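Local coordinates for adhesion and penetration protein autotransporter (Haemophilus influenzae, PDB 3SYJ), which promotes bacterial adherence and invasion by binding a host cell structure, self-associates in bacterial aggregation and is probably a serine protease, at residues Tyr9-Asp14 with Ile29-Lys34; Lys395-Glu400 with Leu433-Asp438; Asn552-Leu557 with Lys628-Gln633; His596-Leu601 with Ser676-Leu681. One frame throughout, in Å; residues are numbered along the deposited sequence.

Following the chain from its N terminus, interaction 1 closes first, joining helix 9-17 to strand 29-32 across a short loop within the peptidase S6 region. Interaction 2 comes next and is complete before interactions 3 and 4 begin; it links two loops of the beta-helix that forms the long stem of the passenger domain. Interactions 3 and 4 then cross, since 596-601 falls between the two partners of interaction 3, and 628-633 between those of interaction 4. Interaction 3 bridges two turns of the solenoid across the strand that lies between them, while interaction 4 joins two excursions from it. No contact nests in another. Interactions 1 and 4 nevertheless touch, as Asp14 accepts a bond from the backbone of Ala597.

Interaction 1. Residues Tyr9-Asp14 with Ile29-Lys34; sequences YQYYRD and IKVYNK
Tyr11 reaches from the helix to the strand and makes the one hydrogen bond between them. The backbone N-H of Tyr32 points almost straight at the phenol oxygen, with Tyr32 N to Tyr11 OH at 3.1 Å and an N-H...O angle of 173°. The same hydroxyl lies near the plane of the Tyr32 ring, at its edge, with Tyr11 OH 3.9 Å from Tyr32 CD2. Tyr11 CG is turned away from its own carbonyl carbon and lies beside the backbone N (chi1 -81°), which lets the long ring span the gap to the strand.

The apolar part rests on Val31. Its CG1 methyl sits over the centre of one Tyr11 face in a CH-pi contact, 4.0 Å from the ring centroid, while Val31 CG2 lies 4.0 Å from Tyr11 CE1. Val31 thus packs on the ring while the next residue donates to its hydroxyl, although the two segment axes come no closer than 10.1 Å.

Within the helix, the Gln10 amide donates one turn on to Asp14, NE2 to OD1 at 2.9 Å, meeting the oxygen from above the carboxylate plane. Both carboxylate oxygens of Asp14 have further partners, Ala597 N and His596 ND1, which tie this side of the helix to the beta-helix loop that holds them.

The strand runs at 147° to the helix and pairs antiparallel with strand 38-42, whose Leu38 packs on Tyr32, so that Tyr11 connects helix 9-17 to this two-stranded sheet within the peptidase S6 region.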
# COMPACT_ATOMS: atom_id res chain seq x y z
N TYR A 9 -50.68 -27.14 13.77
CA TYR A 9 -50.89 -28.19 12.78
C TYR A 9 -49.69 -28.24 11.85
O TYR A 9 -49.36 -29.30 11.33
CB TYR A 9 -52.16 -27.91 11.98
CG TYR A 9 -52.79 -29.13 11.34
CD1 TYR A 9 -53.00 -30.30 12.06
CD2 TYR A 9 -53.22 -29.09 10.02
CE1 TYR A 9 -53.60 -31.41 11.48
CE2 TYR A 9 -53.81 -30.20 9.43
CZ TYR A 9 -54.00 -31.34 10.16
OH TYR A 9 -54.59 -32.42 9.54
N GLN A 10 -49.04 -27.10 11.65
CA GLN A 10 -47.90 -27.03 10.73
C GLN A 10 -46.82 -28.07 11.04
O GLN A 10 -46.21 -28.62 10.11
CB GLN A 10 -47.29 -25.63 10.70
CG GLN A 10 -46.42 -25.39 9.47
CD GLN A 10 -47.21 -25.42 8.16
OE1 GLN A 10 -48.30 -24.86 8.08
NE2 GLN A 10 -46.65 -26.06 7.14
N TYR A 11 -46.59 -28.36 12.32
CA TYR A 11 -45.59 -29.36 12.69
C TYR A 11 -45.86 -30.69 12.00
O TYR A 11 -44.98 -31.29 11.41
CB TYR A 11 -45.57 -29.59 14.20
CG TYR A 11 -44.80 -28.55 14.99
CD1 TYR A 11 -43.41 -28.57 15.02
CD2 TYR A 11 -45.47 -27.58 15.72
CE1 TYR A 11 -42.70 -27.63 15.76
CE2 TYR A 11 -44.78 -26.64 16.46
CZ TYR A 11 -43.40 -26.67 16.48
OH TYR A 11 -42.73 -25.72 17.22
N TYR A 12 -47.10 -31.13 12.09
CA TYR A 12 -47.47 -32.42 11.54
C TYR A 12 -47.43 -32.42 10.02
O TYR A 12 -47.20 -33.46 9.40
CB TYR A 12 -48.87 -32.77 12.02
CG TYR A 12 -49.02 -32.84 13.52
CD1 TYR A 12 -48.70 -34.00 14.22
CD2 TYR A 12 -49.50 -31.75 14.24
CE1 TYR A 12 -48.85 -34.07 15.60
CE2 TYR A 12 -49.66 -31.81 15.61
CZ TYR A 12 -49.33 -32.97 16.29
OH TYR A 12 -49.50 -33.02 17.66
N ARG A 13 -47.69 -31.28 9.41
CA ARG A 13 -47.64 -31.18 7.96
C ARG A 13 -46.19 -31.17 7.49
O ARG A 13 -45.83 -31.91 6.59
CB ARG A 13 -48.38 -29.93 7.48
CG ARG A 13 -49.89 -29.96 7.68
CD ARG A 13 -50.57 -31.07 6.89
NE ARG A 13 -49.92 -31.27 5.60
CZ ARG A 13 -50.07 -30.47 4.55
NH1 ARG A 13 -50.87 -29.42 4.67
NH2 ARG A 13 -49.44 -30.70 3.41
N ASP A 14 -45.37 -30.34 8.12
CA ASP A 14 -43.95 -30.25 7.76
C ASP A 14 -43.26 -31.60 7.95
O ASP A 14 -42.46 -32.03 7.11
CB ASP A 14 -43.24 -29.17 8.59
CG ASP A 14 -43.54 -27.75 8.09
OD1 ASP A 14 -44.17 -27.62 7.02
OD2 ASP A 14 -43.14 -26.78 8.77
N ILE A 29 -35.01 -31.29 16.80
CA ILE A 29 -35.98 -30.24 16.47
C ILE A 29 -36.86 -29.96 17.68
O ILE A 29 -37.58 -30.83 18.17
CB ILE A 29 -36.85 -30.61 15.25
CG1 ILE A 29 -35.99 -30.85 14.01
CG2 ILE A 29 -37.85 -29.50 14.96
CD1 ILE A 29 -35.67 -32.31 13.76
N LYS A 30 -36.78 -28.73 18.17
CA LYS A 30 -37.61 -28.33 19.30
C LYS A 30 -39.05 -28.15 18.85
O LYS A 30 -39.32 -27.57 17.80
CB LYS A 30 -37.07 -27.04 19.91
CG LYS A 30 -35.76 -27.24 20.67
CD LYS A 30 -35.11 -25.90 20.99
CE LYS A 30 -33.75 -26.08 21.66
NZ LYS A 30 -33.85 -26.77 22.96
N VAL A 31 -39.98 -28.66 19.65
CA VAL A 31 -41.40 -28.55 19.35
C VAL A 31 -42.11 -27.82 20.48
O VAL A 31 -42.14 -28.30 21.61
CB VAL A 31 -42.02 -29.94 19.17
CG1 VAL A 31 -43.53 -29.83 19.00
CG2 VAL A 31 -41.39 -30.65 17.98
N TYR A 32 -42.67 -26.65 20.17
CA TYR A 32 -43.36 -25.83 21.17
C TYR A 32 -44.87 -25.95 21.00
O TYR A 32 -45.34 -26.16 19.89
CB TYR A 32 -42.92 -24.37 21.04
CG TYR A 32 -41.44 -24.17 21.20
CD1 TYR A 32 -40.87 -23.99 22.46
CD2 TYR A 32 -40.60 -24.18 20.10
CE1 TYR A 32 -39.50 -23.83 22.61
CE2 TYR A 32 -39.23 -24.02 20.24
CZ TYR A 32 -38.69 -23.84 21.49
OH TYR A 32 -37.33 -23.68 21.63
N ASN A 33 -45.62 -25.83 22.09
CA ASN A 33 -47.07 -25.80 21.99
C ASN A 33 -47.59 -24.39 21.67
O ASN A 33 -46.81 -23.46 21.49
CB ASN A 33 -47.75 -26.37 23.24
CG ASN A 33 -47.45 -25.57 24.51
OD1 ASN A 33 -47.11 -24.39 24.47
ND2 ASN A 33 -47.59 -26.23 25.65
N LYS A 34 -48.91 -24.25 21.58
CA LYS A 34 -49.47 -22.97 21.19
C LYS A 34 -49.24 -21.91 22.27
O LYS A 34 -49.38 -20.72 22.01
CB LYS A 34 -50.95 -23.10 20.81
CG LYS A 34 -51.13 -23.91 19.53
CD LYS A 34 -52.57 -23.91 19.02
CE LYS A 34 -52.64 -24.56 17.64
NZ LYS A 34 -54.01 -24.99 17.24

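Interaction 2. Residues Lys395-Glu400 with Leu433-Asp438; sequences KVNGVE and LEQQAD
Asn397 and Gln435 each turn CG to the side of the backbone N, anti to the carbonyl carbon, and Gln435 then bends at its second torsion (chi2 -77°), so that the ends of two amides whose backbones lie well apart are brought within bonding distance across the loops. The bend matters because neither CA-CB bond is aimed at the opposite segment; only the ends of the side chains draw near.

What forms is a single, weak hydrogen bond. Asn397 ND2 donates to Gln435 OE1 over 3.4 Å, with an N-H...O angle of 154°. The side chains cross obliquely and the amide planes are 55° apart, so the two groups do not form the coplanar pair with two hydrogen bonds that amides can make. Gln435 NE2 is farther from the same nitrogen, with Asn397 ND2 to Gln435 NE2 at 3.8 Å. Gln435 is buried, whereas Asn397 is partly exposed, so the weak bond offers a polar partner to the side-chain carbonyl of a buried residue.

The contact steps over one turn of the beta-helix. Strands 391-394, 411-414 and 430-433 pair in parallel, one after another, and the loop following the middle strand touches both side chains, Ala416 meeting Asn397 as well as Gln435. Asn420 of this loop also accepts a bond from Gly398 N, and Glu434 bonds through its backbone to Val414, so the two outer loops are joined through the intervening turn as well as directly.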
# COMPACT_ATOMS: atom_id res chain seq x y z
N LYS A 395 -26.52 -49.54 -26.97
CA LYS A 395 -26.64 -49.10 -28.36
C LYS A 395 -28.03 -49.36 -28.93
O LYS A 395 -28.22 -49.38 -30.15
CB LYS A 395 -25.57 -49.78 -29.22
CG LYS A 395 -24.16 -49.37 -28.82
CD LYS A 395 -23.09 -50.14 -29.58
CE LYS A 395 -21.70 -49.69 -29.15
NZ LYS A 395 -20.61 -50.57 -29.66
N VAL A 396 -28.99 -49.56 -28.05
CA VAL A 396 -30.34 -49.93 -28.45
C VAL A 396 -31.31 -48.80 -28.16
O VAL A 396 -31.34 -48.27 -27.05
CB VAL A 396 -30.78 -51.20 -27.71
CG1 VAL A 396 -32.24 -51.48 -27.96
CG2 VAL A 396 -29.94 -52.36 -28.18
N ASN A 397 -32.10 -48.42 -29.16
CA ASN A 397 -33.05 -47.32 -28.99
C ASN A 397 -34.24 -47.70 -28.11
O ASN A 397 -34.41 -48.86 -27.74
CB ASN A 397 -33.55 -46.83 -30.34
CG ASN A 397 -32.58 -45.88 -31.01
OD1 ASN A 397 -32.34 -45.99 -32.21
ND2 ASN A 397 -32.01 -44.96 -30.24
N GLY A 398 -35.07 -46.72 -27.80
CA GLY A 398 -36.25 -46.95 -26.99
C GLY A 398 -37.53 -46.83 -27.81
O GLY A 398 -37.49 -46.82 -29.04
N VAL A 399 -38.66 -46.72 -27.11
CA VAL A 399 -39.97 -46.76 -27.74
C VAL A 399 -40.72 -45.48 -27.42
O VAL A 399 -40.67 -44.99 -26.29
CB VAL A 399 -40.77 -47.95 -27.19
CG1 VAL A 399 -42.21 -47.88 -27.67
CG2 VAL A 399 -40.10 -49.26 -27.58
N GLU A 400 -41.43 -44.94 -28.41
CA GLU A 400 -42.15 -43.68 -28.25
C GLU A 400 -43.17 -43.78 -27.11
O GLU A 400 -43.84 -44.80 -26.96
CB GLU A 400 -42.84 -43.28 -29.55
CG GLU A 400 -43.45 -41.88 -29.52
CD GLU A 400 -44.08 -41.50 -30.85
OE1 GLU A 400 -44.05 -42.31 -31.80
OE2 GLU A 400 -44.61 -40.38 -30.96
N LEU A 433 -24.42 -39.41 -22.61
CA LEU A 433 -25.15 -39.26 -23.87
C LEU A 433 -24.19 -39.16 -25.04
O LEU A 433 -23.45 -38.19 -25.16
CB LEU A 433 -26.03 -38.01 -23.84
CG LEU A 433 -27.02 -37.92 -22.69
CD1 LEU A 433 -27.79 -36.61 -22.78
CD2 LEU A 433 -27.96 -39.12 -22.71
N GLU A 434 -24.22 -40.17 -25.90
CA GLU A 434 -23.47 -40.12 -27.15
C GLU A 434 -24.20 -40.82 -28.30
O GLU A 434 -23.61 -41.66 -28.98
CB GLU A 434 -22.06 -40.72 -26.96
CG GLU A 434 -21.01 -40.10 -27.89
CD GLU A 434 -19.65 -40.75 -27.81
OE1 GLU A 434 -19.41 -41.56 -26.89
OE2 GLU A 434 -18.80 -40.45 -28.68
N GLN A 435 -25.47 -40.48 -28.52
CA GLN A 435 -26.19 -41.02 -29.67
C GLN A 435 -25.42 -40.70 -30.93
O GLN A 435 -24.87 -39.61 -31.05
CB GLN A 435 -27.58 -40.39 -29.82
CG GLN A 435 -28.66 -41.02 -28.99
CD GLN A 435 -29.16 -42.33 -29.54
OE1 GLN A 435 -29.86 -42.38 -30.56
NE2 GLN A 435 -28.85 -43.39 -28.84
N GLN A 436 -25.41 -41.65 -31.86
CA GLN A 436 -24.83 -41.45 -33.18
C GLN A 436 -25.92 -41.07 -34.18
O GLN A 436 -27.03 -41.60 -34.13
CB GLN A 436 -24.18 -42.74 -33.67
CG GLN A 436 -23.47 -43.55 -32.62
CD GLN A 436 -22.11 -43.00 -32.26
OE1 GLN A 436 -22.01 -41.96 -31.61
NE2 GLN A 436 -21.06 -43.69 -32.68
N ALA A 437 -25.59 -40.18 -35.11
CA ALA A 437 -26.49 -39.84 -36.20
C ALA A 437 -26.79 -41.09 -37.03
O ALA A 437 -25.95 -41.97 -37.15
CB ALA A 437 -25.87 -38.77 -37.08
N ASP A 438 -28.00 -41.17 -37.58
CA ASP A 438 -28.30 -42.26 -38.50
C ASP A 438 -27.86 -41.84 -39.90
O ASP A 438 -27.26 -40.78 -40.07
CB ASP A 438 -29.78 -42.67 -38.43
CG ASP A 438 -30.74 -41.58 -38.88
OD1 ASP A 438 -30.30 -40.48 -39.29
OD2 ASP A 438 -31.96 -41.83 -38.82

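Interaction 3. Residues Asn552-Leu557 with Lys628-Gln633; sequences NGRLNL and KAENFQ
Arg554 and Glu630 meet in a salt bridge that makes up the whole direct contact. The tight part is the head-group pair. Glu630 OE1 takes two bonds, from Arg554 NH1 and Arg554 NH2, each at 3.0 Å, and NH1 also bonds Glu630 OE2 at 2.8 Å. Both NH1 bonds are weak; the one from NH2, though no straighter than NH1 to OE1, leaves nearly within the guanidinium plane and meets OE1 from above the carboxylate. With the two planes 49° apart, this is a skewed grip, unlike the coplanar fork of an ideal bidentate pair.

The looser part lies behind the charges. Arg554, an exposed residue, folds its chain at chi2 and chi3 (-91° and -36°) to bring the guanidinium round, while Glu630 runs straight beyond CG, and the two chains cross at about a right angle without their methylenes touching.

Glu630 stands at a corner of the solenoid, between strands 622-629 and 631-634. Strand 579-582 lies between strands 555-559 and 631-634, pairing in parallel with each, and its Asp579 is bonded by both Asn556 and Asn631, so the salt bridge spans an intervening turn on the outside of the beta-helix.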
# COMPACT_ATOMS: atom_id res chain seq x y z
N ASN A 552 -14.12 -29.26 -10.35
CA ASN A 552 -14.87 -28.07 -10.71
C ASN A 552 -14.25 -27.40 -11.94
O ASN A 552 -13.49 -26.44 -11.82
CB ASN A 552 -14.94 -27.10 -9.52
CG ASN A 552 -15.98 -26.00 -9.72
OD1 ASN A 552 -16.94 -26.17 -10.48
ND2 ASN A 552 -15.80 -24.88 -9.03
N GLY A 553 -14.58 -27.92 -13.12
CA GLY A 553 -14.04 -27.41 -14.37
C GLY A 553 -14.59 -26.05 -14.74
O GLY A 553 -15.62 -25.62 -14.21
N ARG A 554 -13.91 -25.36 -15.66
CA ARG A 554 -14.32 -24.01 -16.04
C ARG A 554 -15.76 -24.03 -16.53
O ARG A 554 -16.12 -24.83 -17.40
CB ARG A 554 -13.43 -23.43 -17.15
CG ARG A 554 -11.93 -23.57 -16.96
CD ARG A 554 -11.31 -22.37 -16.24
NE ARG A 554 -11.94 -21.11 -16.60
CZ ARG A 554 -11.84 -20.01 -15.86
NH1 ARG A 554 -11.14 -20.04 -14.73
NH2 ARG A 554 -12.45 -18.89 -16.23
N LEU A 555 -16.58 -23.15 -15.98
CA LEU A 555 -17.97 -23.03 -16.40
C LEU A 555 -18.40 -21.56 -16.35
O LEU A 555 -18.23 -20.88 -15.34
CB LEU A 555 -18.87 -23.90 -15.51
CG LEU A 555 -20.38 -23.86 -15.71
CD1 LEU A 555 -20.76 -24.32 -17.10
CD2 LEU A 555 -21.07 -24.73 -14.66
N ASN A 556 -18.93 -21.07 -17.47
CA ASN A 556 -19.45 -19.70 -17.56
C ASN A 556 -20.96 -19.70 -17.72
O ASN A 556 -21.53 -20.61 -18.33
CB ASN A 556 -18.83 -18.96 -18.73
CG ASN A 556 -17.34 -18.97 -18.68
OD1 ASN A 556 -16.75 -18.37 -17.79
ND2 ASN A 556 -16.72 -19.67 -19.62
N LEU A 557 -21.59 -18.66 -17.18
CA LEU A 557 -23.03 -18.50 -17.25
C LEU A 557 -23.39 -17.17 -17.91
O LEU A 557 -22.91 -16.11 -17.49
CB LEU A 557 -23.64 -18.57 -15.85
CG LEU A 557 -25.12 -18.22 -15.75
CD1 LEU A 557 -25.96 -19.30 -16.43
CD2 LEU A 557 -25.50 -18.04 -14.30
N LYS A 628 -20.68 -17.44 -5.74
CA LYS A 628 -19.29 -17.21 -6.07
C LYS A 628 -19.01 -17.41 -7.55
O LYS A 628 -19.46 -18.38 -8.16
CB LYS A 628 -18.38 -18.14 -5.26
CG LYS A 628 -16.91 -17.96 -5.58
CD LYS A 628 -16.03 -18.62 -4.53
CE LYS A 628 -14.56 -18.57 -4.94
NZ LYS A 628 -13.71 -19.51 -4.15
N ALA A 629 -18.28 -16.47 -8.12
CA ALA A 629 -17.77 -16.61 -9.46
C ALA A 629 -16.45 -15.86 -9.50
O ALA A 629 -16.09 -15.18 -8.54
CB ALA A 629 -18.75 -16.03 -10.47
N GLU A 630 -15.72 -16.00 -10.60
CA GLU A 630 -14.52 -15.20 -10.82
C GLU A 630 -14.90 -13.74 -11.13
O GLU A 630 -14.50 -12.82 -10.42
CB GLU A 630 -13.63 -15.83 -11.91
CG GLU A 630 -13.03 -17.18 -11.46
CD GLU A 630 -12.16 -17.89 -12.50
OE1 GLU A 630 -12.10 -17.44 -13.66
OE2 GLU A 630 -11.54 -18.91 -12.15
N ASN A 631 -15.71 -13.54 -12.17
CA ASN A 631 -16.17 -12.20 -12.48
C ASN A 631 -17.67 -12.14 -12.71
O ASN A 631 -18.27 -13.09 -13.23
CB ASN A 631 -15.47 -11.64 -13.73
CG ASN A 631 -13.96 -11.61 -13.58
OD1 ASN A 631 -13.38 -10.60 -13.18
ND2 ASN A 631 -13.32 -12.72 -13.91
N PHE A 632 -18.27 -11.03 -12.31
CA PHE A 632 -19.62 -10.70 -12.71
C PHE A 632 -19.53 -9.56 -13.72
O PHE A 632 -19.18 -8.43 -13.37
CB PHE A 632 -20.46 -10.26 -11.51
CG PHE A 632 -20.49 -11.26 -10.39
CD1 PHE A 632 -21.45 -12.26 -10.37
CD2 PHE A 632 -19.56 -11.19 -9.36
CE1 PHE A 632 -21.47 -13.19 -9.35
CE2 PHE A 632 -19.58 -12.11 -8.33
CZ PHE A 632 -20.54 -13.11 -8.32
N GLN A 633 -19.81 -9.86 -14.98
CA GLN A 633 -19.78 -8.85 -16.01
C GLN A 633 -21.20 -8.46 -16.35
O GLN A 633 -21.88 -9.16 -17.10
CB GLN A 633 -19.04 -9.37 -17.24
CG GLN A 633 -17.84 -10.22 -16.90
CD GLN A 633 -16.92 -10.45 -18.08
OE1 GLN A 633 -17.08 -9.84 -19.14
NE2 GLN A 633 -15.94 -11.34 -17.89

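Interaction 4. Residues His596-Leu601 with Ser676-Leu681; sequences HAYNHL and SDWTGL
Two irregular loops approach one another with their backbones closest at Tyr598 and Trp678, whose CA atoms are 7.7 Å apart. Both residues send CG anti to the backbone N (chi1 -177° and -172°), and the two rings meet between the loops as a face-to-face stack. The Tyr598 ring and the six-membered ring of Trp678 lie 3.8 Å apart between centroids, their planes inclined by only 16°. The overlap is closest along one side of the phenol, where Tyr598 CD1 is 3.5 Å from Trp678 CD2; the root of the tyrosine takes part too, its CB lying against CZ3 of the indole. His600 completes an aromatic cluster. Its CE1 comes within 3.7 Å of Trp678 CH2 at an oblique setting, while Tyr598 CD2 stands over the middle of the imidazole.

Both loops are excursions from the beta-solenoid of the passenger domain. The 676-681 loop joins two strands linked by the disulfide Cys673-Cys684, and it is shaped by an ST motif in which Ser676 OG accepts from Thr679 N at 3.1 Å, followed by an ST turn from Thr679 OG1 to Leu681 N. In the other loop Asn599 OD1 takes the N-H of Leu601 at 2.9 Å, an Asx turn.

Away from the rings, a water bridges the loops, donating to His596 O and, at 2.8 Å, to Asp677 OD2, an oxygen that also forms a salt bridge with Arg592. Glu85 and Asn87 of the peptidase region bond to the backbones of Tyr598 and Trp678 respectively.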
# COMPACT_ATOMS: atom_id res chain seq x y z
N HIS A 596 -42.46 -24.87 3.50
CA HIS A 596 -43.40 -25.37 4.50
C HIS A 596 -44.55 -26.10 3.82
O HIS A 596 -44.97 -25.73 2.72
CB HIS A 596 -43.95 -24.23 5.37
CG HIS A 596 -42.97 -23.68 6.36
ND1 HIS A 596 -42.56 -24.39 7.48
CD2 HIS A 596 -42.31 -22.50 6.41
CE1 HIS A 596 -41.70 -23.67 8.17
NE2 HIS A 596 -41.53 -22.51 7.54
N ALA A 597 -45.08 -27.13 4.47
CA ALA A 597 -46.19 -27.89 3.91
C ALA A 597 -47.40 -27.00 3.60
O ALA A 597 -47.79 -26.15 4.42
CB ALA A 597 -46.58 -29.01 4.84
N TYR A 598 -47.97 -27.20 2.42
CA TYR A 598 -49.11 -26.44 1.91
C TYR A 598 -50.34 -26.62 2.81
O TYR A 598 -50.58 -27.71 3.31
CB TYR A 598 -49.42 -26.93 0.49
CG TYR A 598 -50.52 -26.21 -0.27
CD1 TYR A 598 -50.24 -25.10 -1.05
CD2 TYR A 598 -51.84 -26.67 -0.23
CE1 TYR A 598 -51.23 -24.45 -1.77
CE2 TYR A 598 -52.85 -26.02 -0.94
CZ TYR A 598 -52.53 -24.91 -1.71
OH TYR A 598 -53.51 -24.25 -2.43
N ASN A 599 -51.12 -25.56 3.00
CA ASN A 599 -52.31 -25.64 3.84
C ASN A 599 -53.58 -25.95 3.04
O ASN A 599 -54.12 -25.07 2.37
CB ASN A 599 -52.51 -24.36 4.64
CG ASN A 599 -53.80 -24.36 5.46
OD1 ASN A 599 -54.37 -25.42 5.74
ND2 ASN A 599 -54.27 -23.18 5.83
N HIS A 600 -54.04 -27.19 3.13
CA HIS A 600 -55.22 -27.63 2.39
C HIS A 600 -56.53 -27.34 3.13
O HIS A 600 -57.60 -27.65 2.61
CB HIS A 600 -55.16 -29.13 2.11
CG HIS A 600 -54.06 -29.54 1.18
ND1 HIS A 600 -54.23 -29.62 -0.18
CD2 HIS A 600 -52.78 -29.93 1.43
CE1 HIS A 600 -53.10 -30.02 -0.74
NE2 HIS A 600 -52.21 -30.22 0.21
N LEU A 601 -56.47 -26.77 4.33
CA LEU A 601 -57.69 -26.60 5.12
C LEU A 601 -58.67 -25.56 4.54
O LEU A 601 -58.26 -24.57 3.93
CB LEU A 601 -57.35 -26.27 6.58
CG LEU A 601 -56.61 -27.34 7.38
CD1 LEU A 601 -56.26 -26.84 8.76
CD2 LEU A 601 -57.43 -28.61 7.46
N SER A 676 -42.83 -19.93 -6.26
CA SER A 676 -43.75 -20.76 -5.51
C SER A 676 -43.40 -22.22 -5.69
O SER A 676 -43.35 -22.71 -6.81
CB SER A 676 -45.18 -20.52 -5.97
OG SER A 676 -46.02 -21.59 -5.60
N ASP A 677 -43.17 -22.92 -4.58
CA ASP A 677 -42.95 -24.37 -4.61
C ASP A 677 -44.17 -25.10 -5.16
O ASP A 677 -44.06 -26.18 -5.76
CB ASP A 677 -42.63 -24.91 -3.21
CG ASP A 677 -41.22 -24.56 -2.76
OD1 ASP A 677 -40.34 -24.39 -3.62
OD2 ASP A 677 -41.00 -24.46 -1.53
N TRP A 678 -45.34 -24.50 -4.95
CA TRP A 678 -46.60 -25.16 -5.28
C TRP A 678 -46.94 -25.09 -6.77
O TRP A 678 -47.50 -26.03 -7.32
CB TRP A 678 -47.76 -24.61 -4.43
CG TRP A 678 -49.02 -25.40 -4.61
CD1 TRP A 678 -50.08 -25.09 -5.42
CD2 TRP A 678 -49.34 -26.66 -4.01
NE1 TRP A 678 -51.04 -26.07 -5.34
CE2 TRP A 678 -50.61 -27.04 -4.48
CE3 TRP A 678 -48.68 -27.50 -3.10
CZ2 TRP A 678 -51.23 -28.23 -4.09
CZ3 TRP A 678 -49.29 -28.67 -2.71
CH2 TRP A 678 -50.55 -29.03 -3.20
N THR A 679 -46.60 -23.98 -7.41
CA THR A 679 -46.94 -23.78 -8.81
C THR A 679 -45.72 -23.67 -9.74
O THR A 679 -45.86 -23.81 -10.96
CB THR A 679 -47.76 -22.52 -9.00
OG1 THR A 679 -46.94 -21.38 -8.68
CG2 THR A 679 -48.98 -22.54 -8.08
N GLY A 680 -44.55 -23.42 -9.17
CA GLY A 680 -43.37 -23.21 -9.98
C GLY A 680 -43.29 -21.79 -10.52
O GLY A 680 -42.33 -21.45 -11.20
N LEU A 681 -44.30 -20.98 -10.22
CA LEU A 681 -44.34 -19.59 -10.69
C LEU A 681 -43.45 -18.61 -9.91
O LEU A 681 -43.35 -18.69 -8.69
CB LEU A 681 -45.77 -19.07 -10.66
CG LEU A 681 -46.57 -19.42 -11.91
CD1 LEU A 681 -48.05 -19.10 -11.69
CD2 LEU A 681 -46.02 -18.67 -13.11
O HOH W 1 -42.81 -25.52 0.39